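Local coordinates for OLD nuclease (Thermus scotoductus, PDB 6P74), which degrades linear and supercoiled double-stranded DNA as a metal-dependent 5'-to-3' exonuclease, nicks circular DNA, and carries a DNA-stimulated ATPase activity, at residues P425-H430 and R520-P525; N390-D395 and V503-P508; L414-C419 and Q464-A469; R319-R324 and N349-F354. One frame throughout, in Å; residues are numbered along the deposited sequence.

Contact 1. Residues P425-H430 and R520-P525; sequences PFVVVH and RQVTRP
The backbones come closest where strand residue Val-427 faces Val-522, near the end of helix 513-523, with 5.8 Å between their CA atoms. Val-427 carries the strand's half of the contact almost by itself, and one of its methyls does most of the touching. With chi1 at 173° it is CG1 that stands opposite the backbone N, leaving CG2 opposite the carbonyl carbon and aimed at the helix. There Val-427 CG2 sits against the branch point of its partner, 3.7 Å from Val-522 CB, and the two side chains meet at a slant. The same methyl reaches the neighbouring helix residue, 3.9 Å from Gln-521 CG, so it rests between two successive side chains of the last turn. Gln-521 runs out extended along the apolar patch. Its NE2 passes 4.0 Å from Val-427 CG2, but its hydrogen bond goes to the carbonyl O of Glu-470, which anchors the amide to the loop leading into strand 472-475. Val-522 O ties the end of the helix to the sheet itself, accepting from Arg-372 NH2. Around the pair, Val-427 also packs on Leu-374 and Phe-473 of the flanking strands. A C-terminal helix laid against one face of a parallel beta sheet in this way belongs to the alpha/beta Toprim domain, whose strand 426-431 runs on to the metal-binding Asp-431.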
loop_
_atom_site.group_PDB
_atom_site.type_symbol
_atom_site.label_atom_id
_atom_site.label_comp_id
_atom_site.label_asym_id
_atom_site.label_seq_id
_atom_site.Cartn_x
_atom_site.Cartn_y
_atom_site.Cartn_z
ATOM N N PRO A 425 -6.671 -27.988 -12.678
ATOM C CA PRO A 425 -7.493 -29.188 -12.862
ATOM C C PRO A 425 -8.259 -29.096 -14.167
ATOM O O PRO A 425 -8.697 -28.015 -14.570
ATOM C CB PRO A 425 -8.442 -29.172 -11.654
ATOM C CG PRO A 425 -7.855 -28.193 -10.714
ATOM C CD PRO A 425 -7.137 -27.183 -11.545
ATOM N N PHE A 426 -8.424 -30.238 -14.831
ATOM C CA PHE A 426 -9.075 -30.231 -16.133
ATOM C C PHE A 426 -9.722 -31.585 -16.399
ATOM O O PHE A 426 -9.350 -32.600 -15.811
ATOM C CB PHE A 426 -8.083 -29.889 -17.252
ATOM C CG PHE A 426 -7.008 -30.925 -17.429
ATOM C CD1 PHE A 426 -5.853 -30.871 -16.676
ATOM C CD2 PHE A 426 -7.181 -31.979 -18.315
ATOM C CE1 PHE A 426 -4.874 -31.845 -16.811
ATOM C CE2 PHE A 426 -6.214 -32.945 -18.468
ATOM C CZ PHE A 426 -5.048 -32.876 -17.713
ATOM N N VAL A 427 -10.704 -31.583 -17.300
ATOM C CA VAL A 427 -11.239 -32.801 -17.901
ATOM C C VAL A 427 -11.161 -32.649 -19.426
ATOM O O VAL A 427 -11.378 -31.560 -19.971
ATOM C CB VAL A 427 -12.682 -33.067 -17.411
ATOM C CG1 VAL A 427 -13.324 -34.240 -18.153
ATOM C CG2 VAL A 427 -12.709 -33.310 -15.893
ATOM N N VAL A 428 -10.815 -33.731 -20.112
ATOM C CA VAL A 428 -10.825 -33.786 -21.568
ATOM C C VAL A 428 -12.032 -34.610 -22.038
ATOM O O VAL A 428 -12.280 -35.715 -21.531
ATOM C CB VAL A 428 -9.529 -34.405 -22.116
ATOM C CG1 VAL A 428 -9.562 -34.367 -23.619
ATOM C CG2 VAL A 428 -8.291 -33.690 -21.576
ATOM N N VAL A 429 -12.751 -34.107 -23.043
ATOM C CA VAL A 429 -13.675 -34.932 -23.826
ATOM C C VAL A 429 -13.298 -34.779 -25.287
ATOM O O VAL A 429 -13.128 -33.655 -25.768
ATOM C CB VAL A 429 -15.160 -34.551 -23.654
ATOM C CG1 VAL A 429 -16.044 -35.774 -23.853
ATOM C CG2 VAL A 429 -15.417 -33.864 -22.343
ATOM N N HIS A 430 -13.246 -35.891 -26.013
ATOM C CA HIS A 430 -13.073 -35.815 -27.454
ATOM C C HIS A 430 -13.715 -37.036 -28.116
ATOM O O HIS A 430 -14.037 -38.041 -27.465
ATOM C CB HIS A 430 -11.591 -35.705 -27.808
ATOM C CG HIS A 430 -10.814 -36.939 -27.488
ATOM N ND1 HIS A 430 -10.794 -38.033 -28.322
ATOM C CD2 HIS A 430 -10.055 -37.271 -26.411
ATOM C CE1 HIS A 430 -10.034 -38.975 -27.786
ATOM N NE2 HIS A 430 -9.573 -38.536 -26.629
ATOM N N ARG A 520 -20.112 -33.765 -15.669
ATOM C CA ARG A 520 -20.334 -34.031 -14.249
ATOM C C ARG A 520 -19.014 -34.101 -13.480
ATOM O O ARG A 520 -18.933 -33.648 -12.337
ATOM C CB ARG A 520 -21.128 -35.334 -14.058
ATOM C CG ARG A 520 -22.572 -35.278 -14.505
ATOM C CD ARG A 520 -23.321 -36.534 -14.085
ATOM N NE ARG A 520 -24.656 -36.571 -14.659
ATOM C CZ ARG A 520 -25.699 -35.968 -14.123
ATOM N NH1 ARG A 520 -25.562 -35.301 -12.986
ATOM N NH2 ARG A 520 -26.875 -36.027 -14.723
ATOM N N GLN A 521 -17.968 -34.680 -14.078
ATOM C CA GLN A 521 -16.684 -34.752 -13.373
ATOM C C GLN A 521 -16.059 -33.366 -13.211
ATOM O O GLN A 521 -15.579 -33.011 -12.122
ATOM C CB GLN A 521 -15.720 -35.697 -14.097
ATOM C CG GLN A 521 -14.313 -35.791 -13.419
ATOM C CD GLN A 521 -13.555 -37.078 -13.798
ATOM O OE1 GLN A 521 -14.086 -38.183 -13.679
ATOM N NE2 GLN A 521 -12.322 -36.930 -14.271
ATOM N N VAL A 522 -16.034 -32.568 -14.283
ATOM C CA VAL A 522 -15.399 -31.254 -14.164
ATOM C C VAL A 522 -16.181 -30.350 -13.219
ATOM O O VAL A 522 -15.615 -29.406 -12.659
ATOM C CB VAL A 522 -15.222 -30.573 -15.537
ATOM C CG1 VAL A 522 -16.536 -29.913 -15.968
ATOM C CG2 VAL A 522 -14.047 -29.515 -15.498
ATOM N N THR A 523 -17.469 -30.638 -13.012
ATOM C CA THR A 523 -18.314 -29.880 -12.101
ATOM C C THR A 523 -18.174 -30.337 -10.655
ATOM O O THR A 523 -18.525 -29.585 -9.739
ATOM C CB THR A 523 -19.784 -30.012 -12.540
ATOM O OG1 THR A 523 -20.026 -29.164 -13.667
ATOM C CG2 THR A 523 -20.718 -29.608 -11.421
ATOM N N ARG A 524 -17.667 -31.532 -10.428
ATOM C CA ARG A 524 -17.719 -32.138 -9.100
ATOM C C ARG A 524 -16.754 -31.441 -8.150
ATOM O O ARG A 524 -15.546 -31.401 -8.428
ATOM C CB ARG A 524 -17.400 -33.625 -9.206
ATOM C CG ARG A 524 -17.976 -34.467 -8.091
ATOM C CD ARG A 524 -18.539 -35.790 -8.632
ATOM N NE ARG A 524 -17.561 -36.539 -9.416
ATOM C CZ ARG A 524 -17.817 -37.102 -10.599
ATOM N NH1 ARG A 524 -19.033 -36.995 -11.134
ATOM N NH2 ARG A 524 -16.863 -37.779 -11.246
ATOM N N PRO A 525 -17.229 -30.890 -7.019
ATOM C CA PRO A 525 -16.386 -30.150 -6.069
ATOM C C PRO A 525 -15.218 -30.980 -5.540
ATOM O O PRO A 525 -14.501 -30.498 -4.661
ATOM C CB PRO A 525 -17.362 -29.795 -4.942
ATOM C CG PRO A 525 -18.498 -30.779 -5.087
ATOM C CD PRO A 525 -18.620 -31.016 -6.549
#

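Contact 2. Residues N390-D395 and V503-P508; sequences NQLEVD and VDVGQP
Val-505 meets the C-terminal end of helix 379-391 through CG1, which touches two successive residues. The closer one is Leu-392: its CD2 lies 3.4 Å from both Val-505 CG1 and Val-505 CB, tighter than ordinary van der Waals contact. These side chains run past each other in opposite directions, and although the CB of Leu-392 leaves the backbone to one side of the loop, its CD2 methyl reaches in. The same valine methyl also meets Gln-391, whose CB is 3.9 Å from Val-505 CG1. A chi1 of -75° places Gln-391 CG opposite the carbonyl carbon, and the chain then extends along the loop until NE2 comes within 3.9 Å of Val-503 O. That amide is held from outside the two segments, NE2 donating to Leu-500 O and OE1 accepting from Gln-387 NE2. The helix closes here in a Schellman motif, with Glu-393 at a positive phi of 64°, so the Toprim chain turns away just after presenting Gln-391 and Leu-392 to the loop. Helix 513-523 holds both partners from a further side: Ile-519 and Arg-520 pack on Leu-392, while Arg-520 NH2 probably donates to Val-505 O. Val-503, two residues earlier in the loop, leans on Pro-509 and Leu-512.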
loop_
_atom_site.group_PDB
_atom_site.type_symbol
_atom_site.label_atom_id
_atom_site.label_comp_id
_atom_site.label_asym_id
_atom_site.label_seq_id
_atom_site.Cartn_x
_atom_site.Cartn_y
_atom_site.Cartn_z
ATOM N N ASN A 390 -26.115 -26.130 -18.967
ATOM C CA ASN A 390 -27.380 -25.466 -18.690
ATOM C C ASN A 390 -28.459 -26.478 -18.287
ATOM O O ASN A 390 -29.293 -26.204 -17.415
ATOM C CB ASN A 390 -27.787 -24.651 -19.922
ATOM C CG ASN A 390 -29.004 -23.780 -19.680
ATOM O OD1 ASN A 390 -28.933 -22.789 -18.953
ATOM N ND2 ASN A 390 -30.120 -24.134 -20.304
ATOM N N GLN A 391 -28.450 -27.658 -18.900
ATOM C CA GLN A 391 -29.425 -28.679 -18.541
ATOM C C GLN A 391 -29.096 -29.359 -17.222
ATOM O O GLN A 391 -29.992 -29.907 -16.576
ATOM C CB GLN A 391 -29.534 -29.717 -19.658
ATOM C CG GLN A 391 -30.310 -29.185 -20.853
ATOM C CD GLN A 391 -30.423 -30.185 -21.988
ATOM O OE1 GLN A 391 -29.948 -29.928 -23.090
ATOM N NE2 GLN A 391 -31.067 -31.323 -21.728
ATOM N N LEU A 392 -27.833 -29.346 -16.818
ATOM C CA LEU A 392 -27.455 -29.867 -15.518
ATOM C C LEU A 392 -27.616 -28.818 -14.436
ATOM O O LEU A 392 -27.368 -29.110 -13.264
ATOM C CB LEU A 392 -26.011 -30.394 -15.567
ATOM C CG LEU A 392 -25.865 -31.630 -16.465
ATOM C CD1 LEU A 392 -24.423 -31.933 -16.786
ATOM C CD2 LEU A 392 -26.531 -32.847 -15.812
ATOM N N GLU A 393 -28.040 -27.613 -14.816
ATOM C CA GLU A 393 -28.283 -26.518 -13.883
ATOM C C GLU A 393 -26.990 -26.097 -13.200
ATOM O O GLU A 393 -26.953 -25.849 -11.995
ATOM C CB GLU A 393 -29.365 -26.881 -12.861
ATOM C CG GLU A 393 -30.786 -26.626 -13.361
ATOM C CD GLU A 393 -31.854 -27.327 -12.519
ATOM O OE1 GLU A 393 -31.535 -28.381 -11.918
ATOM O OE2 GLU A 393 -33.009 -26.830 -12.460
ATOM N N VAL A 394 -25.924 -26.025 -13.990
ATOM C CA VAL A 394 -24.649 -25.444 -13.588
ATOM C C VAL A 394 -24.354 -24.249 -14.488
ATOM O O VAL A 394 -24.528 -24.319 -15.713
ATOM C CB VAL A 394 -23.490 -26.466 -13.662
ATOM C CG1 VAL A 394 -22.169 -25.791 -13.323
ATOM C CG2 VAL A 394 -23.753 -27.676 -12.743
ATOM N N ASP A 395 -23.901 -23.147 -13.875
ATOM C CA ASP A 395 -23.442 -21.996 -14.638
ATOM C C ASP A 395 -21.921 -21.964 -14.633
ATOM O O ASP A 395 -21.317 -21.631 -13.596
ATOM C CB ASP A 395 -24.006 -20.701 -14.063
ATOM C CG ASP A 395 -23.488 -19.461 -14.788
ATOM O OD1 ASP A 395 -22.810 -19.592 -15.844
ATOM O OD2 ASP A 395 -23.752 -18.348 -14.288
ATOM N N VAL A 503 -32.822 -35.016 -24.534
ATOM C CA VAL A 503 -32.037 -36.016 -23.751
ATOM C C VAL A 503 -32.379 -35.858 -22.265
ATOM O O VAL A 503 -32.834 -34.765 -21.876
ATOM C CB VAL A 503 -30.523 -35.862 -23.997
ATOM C CG1 VAL A 503 -29.714 -36.858 -23.180
ATOM C CG2 VAL A 503 -30.178 -35.974 -25.474
ATOM N N ASP A 504 -32.165 -36.916 -21.476
ATOM C CA ASP A 504 -32.460 -36.887 -20.017
ATOM C C ASP A 504 -31.142 -36.971 -19.234
ATOM O O ASP A 504 -30.618 -38.092 -19.080
ATOM C CB ASP A 504 -33.429 -38.004 -19.621
ATOM C CG ASP A 504 -33.405 -38.323 -18.136
ATOM O OD1 ASP A 504 -33.068 -37.418 -17.348
ATOM O OD2 ASP A 504 -33.727 -39.474 -17.780
ATOM N N VAL A 505 -30.639 -35.825 -18.766
ATOM C CA VAL A 505 -29.364 -35.778 -17.989
ATOM C C VAL A 505 -29.353 -36.937 -16.986
ATOM O O VAL A 505 -28.252 -37.394 -16.622
ATOM C CB VAL A 505 -29.186 -34.421 -17.280
ATOM C CG1 VAL A 505 -28.830 -33.314 -18.262
ATOM C CG2 VAL A 505 -30.415 -34.043 -16.468
ATOM N N GLY A 506 -30.540 -37.388 -16.564
ATOM C CA GLY A 506 -30.660 -38.499 -15.601
ATOM C C GLY A 506 -30.010 -39.769 -16.124
ATOM O O GLY A 506 -29.219 -40.377 -15.376
ATOM N N GLN A 507 -30.332 -40.153 -17.363
ATOM C CA GLN A 507 -29.762 -41.377 -17.985
ATOM C C GLN A 507 -29.326 -41.059 -19.420
ATOM O O GLN A 507 -29.901 -41.653 -20.356
ATOM C CB GLN A 507 -30.782 -42.517 -17.951
ATOM C CG GLN A 507 -31.394 -42.745 -16.576
ATOM C CD GLN A 507 -32.616 -43.628 -16.635
ATOM O OE1 GLN A 507 -33.583 -43.338 -17.335
ATOM N NE2 GLN A 507 -32.580 -44.724 -15.892
ATOM N N PRO A 508 -28.334 -40.129 -19.574
ATOM C CA PRO A 508 -27.916 -39.827 -20.964
ATOM C C PRO A 508 -27.669 -41.110 -21.774
ATOM O O PRO A 508 -27.191 -42.074 -21.203
ATOM C CB PRO A 508 -26.606 -39.020 -20.939
ATOM C CG PRO A 508 -26.157 -39.110 -19.517
ATOM C CD PRO A 508 -27.478 -39.125 -18.790
#

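Contact 3. Residues L414-C419 and Q464-A469; sequences LIVGVC and QACAGA
On the helix turn that presents Val-416 to Cys-466, the shortest backbone bond runs from Cys-419 N to Ile-415 O at 2.8 Å. Helix 409-422 and the end of helix 443-467 lie side by side on one face of the parallel sheet of the Toprim domain, with strand 426-431 between them in the chain, an alpha/beta layering in which the two helices touch through small side chains. Val-416 and Ala-467 mark the closest backbone approach, 6.1 Å between CA atoms, a spacing that the short cysteine and alanine side chains permit. Beneath this pair Phe-426 of the strand touches both Val-416 and Ala-467, closing the contact on the sheet side, and Leu-375 adds to the floor under Val-416. Toward the helix ends, Lys-420 NZ donates to Cys-466 O and so adds a polar tie between the two helices. Helix 443-467 stops at once after the contact: Gly-468 takes a positive phi of 91°, and its N still bonds back to Gln-464 O at 2.9 Å. The touching itself falls to one methyl of Val-416, placed opposite the backbone N by chi1 of 157°: CG1 lies 4.1 Å from Ala-467 CB and 3.6 Å from Cys-466 SG.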
loop_
_atom_site.group_PDB
_atom_site.type_symbol
_atom_site.label_atom_id
_atom_site.label_comp_id
_atom_site.label_asym_id
_atom_site.label_seq_id
_atom_site.Cartn_x
_atom_site.Cartn_y
_atom_site.Cartn_z
ATOM N N LEU A 414 -1.778 -29.756 -26.422
ATOM C CA LEU A 414 -1.054 -28.562 -26.014
ATOM C C LEU A 414 -1.609 -28.021 -24.706
ATOM O O LEU A 414 -0.861 -27.801 -23.751
ATOM C CB LEU A 414 -1.110 -27.508 -27.118
ATOM C CG LEU A 414 -0.346 -26.202 -26.899
ATOM C CD1 LEU A 414 1.089 -26.488 -26.439
ATOM C CD2 LEU A 414 -0.314 -25.457 -28.208
ATOM N N ILE A 415 -2.930 -27.836 -24.633
ATOM C CA ILE A 415 -3.531 -27.224 -23.452
ATOM C C ILE A 415 -3.408 -28.151 -22.255
ATOM O O ILE A 415 -3.223 -27.696 -21.119
ATOM C CB ILE A 415 -5.008 -26.851 -23.709
ATOM C CG1 ILE A 415 -5.154 -25.942 -24.920
ATOM C CG2 ILE A 415 -5.616 -26.189 -22.472
ATOM C CD1 ILE A 415 -4.274 -24.747 -24.876
ATOM N N VAL A 416 -3.555 -29.466 -22.477
ATOM C CA VAL A 416 -3.314 -30.431 -21.407
ATOM C C VAL A 416 -1.907 -30.258 -20.832
ATOM O O VAL A 416 -1.718 -30.210 -19.611
ATOM C CB VAL A 416 -3.540 -31.864 -21.908
ATOM C CG1 VAL A 416 -2.765 -32.853 -21.027
ATOM C CG2 VAL A 416 -5.013 -32.196 -21.869
ATOM N N GLY A 417 -0.899 -30.153 -21.706
ATOM C CA GLY A 417 0.475 -30.030 -21.231
ATOM C C GLY A 417 0.705 -28.779 -20.401
ATOM O O GLY A 417 1.412 -28.809 -19.395
ATOM N N VAL A 418 0.077 -27.674 -20.789
ATOM C CA VAL A 418 0.150 -26.453 -19.997
ATOM C C VAL A 418 -0.597 -26.625 -18.679
ATOM O O VAL A 418 -0.060 -26.329 -17.605
ATOM C CB VAL A 418 -0.386 -25.263 -20.814
ATOM C CG1 VAL A 418 -0.525 -24.042 -19.942
ATOM C CG2 VAL A 418 0.549 -24.986 -21.978
ATOM N N CYS A 419 -1.840 -27.125 -18.730
ATOM C CA CYS A 419 -2.583 -27.357 -17.489
ATOM C C CYS A 419 -1.836 -28.305 -16.554
ATOM O O CYS A 419 -1.771 -28.077 -15.338
ATOM C CB CYS A 419 -3.974 -27.926 -17.782
ATOM S SG CYS A 419 -5.082 -26.785 -18.569
ATOM N N GLN A 464 -4.268 -39.556 -24.047
ATOM C CA GLN A 464 -4.385 -40.386 -22.859
ATOM C C GLN A 464 -3.077 -40.403 -22.065
ATOM O O GLN A 464 -3.085 -40.416 -20.826
ATOM C CB GLN A 464 -4.789 -41.789 -23.300
ATOM C CG GLN A 464 -5.000 -42.733 -22.212
ATOM C CD GLN A 464 -6.422 -43.214 -22.166
ATOM O OE1 GLN A 464 -7.362 -42.509 -22.575
ATOM N NE2 GLN A 464 -6.600 -44.420 -21.663
ATOM N N ALA A 465 -1.944 -40.391 -22.767
ATOM C CA ALA A 465 -0.646 -40.392 -22.107
ATOM C C ALA A 465 -0.400 -39.085 -21.361
ATOM O O ALA A 465 0.094 -39.099 -20.229
ATOM C CB ALA A 465 0.467 -40.638 -23.133
ATOM N N CYS A 466 -0.735 -37.942 -21.958
ATOM C CA CYS A 466 -0.429 -36.728 -21.213
ATOM C C CYS A 466 -1.502 -36.422 -20.171
ATOM O O CYS A 466 -1.167 -36.026 -19.052
ATOM C CB CYS A 466 -0.211 -35.548 -22.152
ATOM S SG CYS A 466 -1.511 -35.270 -23.402
ATOM N N ALA A 467 -2.786 -36.626 -20.485
ATOM C CA ALA A 467 -3.813 -36.257 -19.514
ATOM C C ALA A 467 -3.942 -37.267 -18.380
ATOM O O ALA A 467 -4.281 -36.881 -17.251
ATOM C CB ALA A 467 -5.164 -36.071 -20.215
ATOM N N GLY A 468 -3.650 -38.543 -18.628
ATOM C CA GLY A 468 -4.058 -39.596 -17.710
ATOM C C GLY A 468 -5.429 -40.056 -18.204
ATOM O O GLY A 468 -6.170 -39.268 -18.820
ATOM N N ALA A 469 -5.781 -41.324 -17.939
ATOM C CA ALA A 469 -6.986 -41.889 -18.523
ATOM C C ALA A 469 -8.132 -41.436 -17.636
ATOM O O ALA A 469 -9.244 -41.231 -18.131
ATOM C CB ALA A 469 -6.949 -43.416 -18.612
#

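Contact 4. Residues R319-R324 and N349-F354; sequences RFEALR and NVRNRF
Arg-351 reaches from helix 341-355 to Glu-321 and Phe-320, and its guanidinium is occupied on an edge by the first and over a face by the second. It grips the carboxylate end-on: NH2 donates to Glu-321 OE2 at 2.8 Å on that oxygen's syn lone pair, and NH1 to Glu-321 OE1 at 3.2 Å along a nearly straight path of 169°. Two nitrogens take one oxygen each, with the two flat groups nearly coplanar, 27° apart. Beneath the salt bridge, Phe-320 CE2 lies over one face of the guanidinium, 3.2 Å from Arg-351 NH1, with ring and guanidinium planes only 20° apart. The arginine chain is extended as far as CD and bends at chi3, which brings that face against Phe-320 CE2. Phe-320 opens a type I beta turn, closed by Leu-323 N bonding to Phe-320 O, that leads into strand 323-328 of the ATPase domain. Arg-324 stiffens this turn from within, its NH1 donating to Glu-321 O at 2.7 Å and to Leu-323 O at 2.9 Å. Asn-318 O accepts a further bond from Arg-351 NH1, and Asp-348 OD1 pairs with NH2; two nearby carboxylates probably stabilise the arginine's positive charge. Near its base, at CB, Phe-320 packs on Val-418 of helix 409-422, in the Toprim domain, while a bound HEPES buffer molecule lies about 3 Å from the side chain of Glu-321.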
loop_
_atom_site.group_PDB
_atom_site.type_symbol
_atom_site.label_atom_id
_atom_site.label_comp_id
_atom_site.label_asym_id
_atom_site.label_seq_id
_atom_site.Cartn_x
_atom_site.Cartn_y
_atom_site.Cartn_z
ATOM N N ARG A 319 2.805 -19.119 -25.539
ATOM C CA ARG A 319 4.073 -18.692 -24.975
ATOM C C ARG A 319 3.878 -19.270 -23.570
ATOM O O ARG A 319 3.246 -18.653 -22.707
ATOM C CB ARG A 319 4.136 -17.161 -25.012
ATOM C CG ARG A 319 5.512 -16.566 -25.026
ATOM C CD ARG A 319 5.412 -15.060 -25.240
ATOM N NE ARG A 319 5.397 -14.668 -26.651
ATOM C CZ ARG A 319 6.466 -14.193 -27.290
ATOM N NH1 ARG A 319 7.622 -14.046 -26.640
ATOM N NH2 ARG A 319 6.380 -13.849 -28.569
ATOM N N PHE A 320 4.408 -20.471 -23.336
ATOM C CA PHE A 320 4.085 -21.185 -22.105
ATOM C C PHE A 320 5.341 -20.961 -21.266
ATOM O O PHE A 320 5.254 -21.011 -20.034
ATOM C CB PHE A 320 3.769 -22.685 -22.219
ATOM C CG PHE A 320 4.756 -23.451 -23.042
ATOM C CD1 PHE A 320 5.990 -23.804 -22.519
ATOM C CD2 PHE A 320 4.440 -23.848 -24.340
ATOM C CE1 PHE A 320 6.910 -24.522 -23.285
ATOM C CE2 PHE A 320 5.350 -24.562 -25.118
ATOM C CZ PHE A 320 6.585 -24.902 -24.590
ATOM N N GLU A 321 6.491 -20.679 -21.888
ATOM C CA GLU A 321 7.682 -20.409 -21.090
ATOM C C GLU A 321 7.492 -19.187 -20.203
ATOM O O GLU A 321 8.085 -19.111 -19.123
ATOM C CB GLU A 321 8.917 -20.214 -21.984
ATOM C CG GLU A 321 9.265 -21.422 -22.862
ATOM C CD GLU A 321 8.496 -21.438 -24.178
ATOM O OE1 GLU A 321 7.478 -20.714 -24.301
ATOM O OE2 GLU A 321 8.912 -22.174 -25.097
ATOM N N ALA A 322 6.680 -18.220 -20.644
ATOM C CA ALA A 322 6.503 -16.982 -19.884
ATOM C C ALA A 322 5.650 -17.165 -18.632
ATOM O O ALA A 322 5.753 -16.354 -17.703
ATOM C CB ALA A 322 5.869 -15.912 -20.762
ATOM N N LEU A 323 4.860 -18.233 -18.568
ATOM C CA LEU A 323 3.781 -18.340 -17.603
ATOM C C LEU A 323 4.278 -18.688 -16.214
ATOM O O LEU A 323 5.089 -19.608 -16.037
ATOM C CB LEU A 323 2.774 -19.385 -18.071
ATOM C CG LEU A 323 1.977 -18.933 -19.299
ATOM C CD1 LEU A 323 1.059 -20.035 -19.813
ATOM C CD2 LEU A 323 1.206 -17.639 -19.002
ATOM N N ARG A 324 3.783 -17.935 -15.234
ATOM C CA ARG A 324 3.925 -18.237 -13.817
ATOM C C ARG A 324 2.547 -18.105 -13.202
ATOM O O ARG A 324 1.940 -17.028 -13.280
ATOM C CB ARG A 324 4.894 -17.270 -13.108
ATOM C CG ARG A 324 6.208 -17.003 -13.810
ATOM C CD ARG A 324 7.109 -18.216 -13.761
ATOM N NE ARG A 324 8.388 -17.891 -14.370
ATOM C CZ ARG A 324 8.673 -18.083 -15.650
ATOM N NH1 ARG A 324 7.769 -18.632 -16.463
ATOM N NH2 ARG A 324 9.862 -17.725 -16.106
ATOM N N ASN A 349 7.729 -29.436 -28.619
ATOM C CA ASN A 349 7.387 -30.354 -29.700
ATOM C C ASN A 349 5.881 -30.395 -29.926
ATOM O O ASN A 349 5.417 -30.420 -31.072
ATOM C CB ASN A 349 7.922 -31.747 -29.383
ATOM C CG ASN A 349 7.570 -32.763 -30.446
ATOM O OD1 ASN A 349 8.096 -32.705 -31.553
ATOM N ND2 ASN A 349 6.685 -33.706 -30.115
ATOM N N VAL A 350 5.103 -30.395 -28.838
ATOM C CA VAL A 350 3.653 -30.457 -28.964
ATOM C C VAL A 350 3.139 -29.159 -29.552
ATOM O O VAL A 350 2.199 -29.153 -30.347
ATOM C CB VAL A 350 3.002 -30.760 -27.595
ATOM C CG1 VAL A 350 1.521 -30.497 -27.651
ATOM C CG2 VAL A 350 3.261 -32.209 -27.172
ATOM N N ARG A 351 3.764 -28.040 -29.194
ATOM C CA ARG A 351 3.353 -26.764 -29.759
ATOM C C ARG A 351 3.593 -26.731 -31.263
ATOM O O ARG A 351 2.777 -26.185 -32.015
ATOM C CB ARG A 351 4.089 -25.622 -29.058
ATOM C CG ARG A 351 3.900 -24.274 -29.730
ATOM C CD ARG A 351 4.480 -23.159 -28.897
ATOM N NE ARG A 351 5.912 -23.356 -28.679
ATOM C CZ ARG A 351 6.620 -22.759 -27.720
ATOM N NH1 ARG A 351 6.029 -21.925 -26.859
ATOM N NH2 ARG A 351 7.925 -23.006 -27.609
ATOM N N ASN A 352 4.692 -27.337 -31.723
ATOM C CA ASN A 352 4.998 -27.361 -33.151
ATOM C C ASN A 352 4.042 -28.262 -33.913
ATOM O O ASN A 352 3.622 -27.922 -35.024
ATOM C CB ASN A 352 6.437 -27.824 -33.386
ATOM C CG ASN A 352 7.468 -26.812 -32.919
ATOM O OD1 ASN A 352 7.198 -25.605 -32.819
ATOM N ND2 ASN A 352 8.665 -27.302 -32.628
ATOM N N ARG A 353 3.722 -29.435 -33.360
ATOM C CA ARG A 353 2.775 -30.314 -34.036
ATOM C C ARG A 353 1.433 -29.630 -34.190
ATOM O O ARG A 353 0.727 -29.858 -35.178
ATOM C CB ARG A 353 2.584 -31.633 -33.274
ATOM C CG ARG A 353 3.773 -32.563 -33.255
ATOM C CD ARG A 353 3.665 -33.582 -32.096
ATOM N NE ARG A 353 2.901 -34.780 -32.437
ATOM C CZ ARG A 353 1.606 -34.958 -32.161
ATOM N NH1 ARG A 353 0.900 -34.002 -31.528
ATOM N NH2 ARG A 353 1.014 -36.105 -32.510
ATOM N N PHE A 354 1.063 -28.789 -33.228
ATOM C CA PHE A 354 -0.198 -28.082 -33.358
ATOM C C PHE A 354 -0.121 -26.995 -34.426
ATOM O O PHE A 354 -1.111 -26.734 -35.117
ATOM C CB PHE A 354 -0.611 -27.488 -32.019
ATOM C CG PHE A 354 -1.815 -26.611 -32.119
ATOM C CD1 PHE A 354 -3.093 -27.174 -32.193
ATOM C CD2 PHE A 354 -1.672 -25.228 -32.193
ATOM C CE1 PHE A 354 -4.216 -26.367 -32.315
ATOM C CE2 PHE A 354 -2.790 -24.400 -32.308
ATOM C CZ PHE A 354 -4.073 -24.976 -32.367
#

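Contacts 1 and 3 pack the two faces of strand 426-431, their centres 13 Å apart: Val-427 faces helix 513-523, while Val-428 CG2 meets Val-416 CG2 at 3.6 Å. Contact 2 continues outward from contact 1, joined by Arg-520 NH2, which probably hydrogen-bonds Val-505 O at 2.7 Å. On the other side contact 3 leads to contact 4 in the ATPase domain, where Leu-414 CD1 is 4.0 Å from Arg-351 CA; contacts 2 and 4 have centres 35 Å apart. Contacts 1 and 3 lie nearer the inferred metal-binding residues, the side chain of Val-427 about 12 Å from that of Asp-381 and that of Val-416 about 11 Å from that of Glu-377.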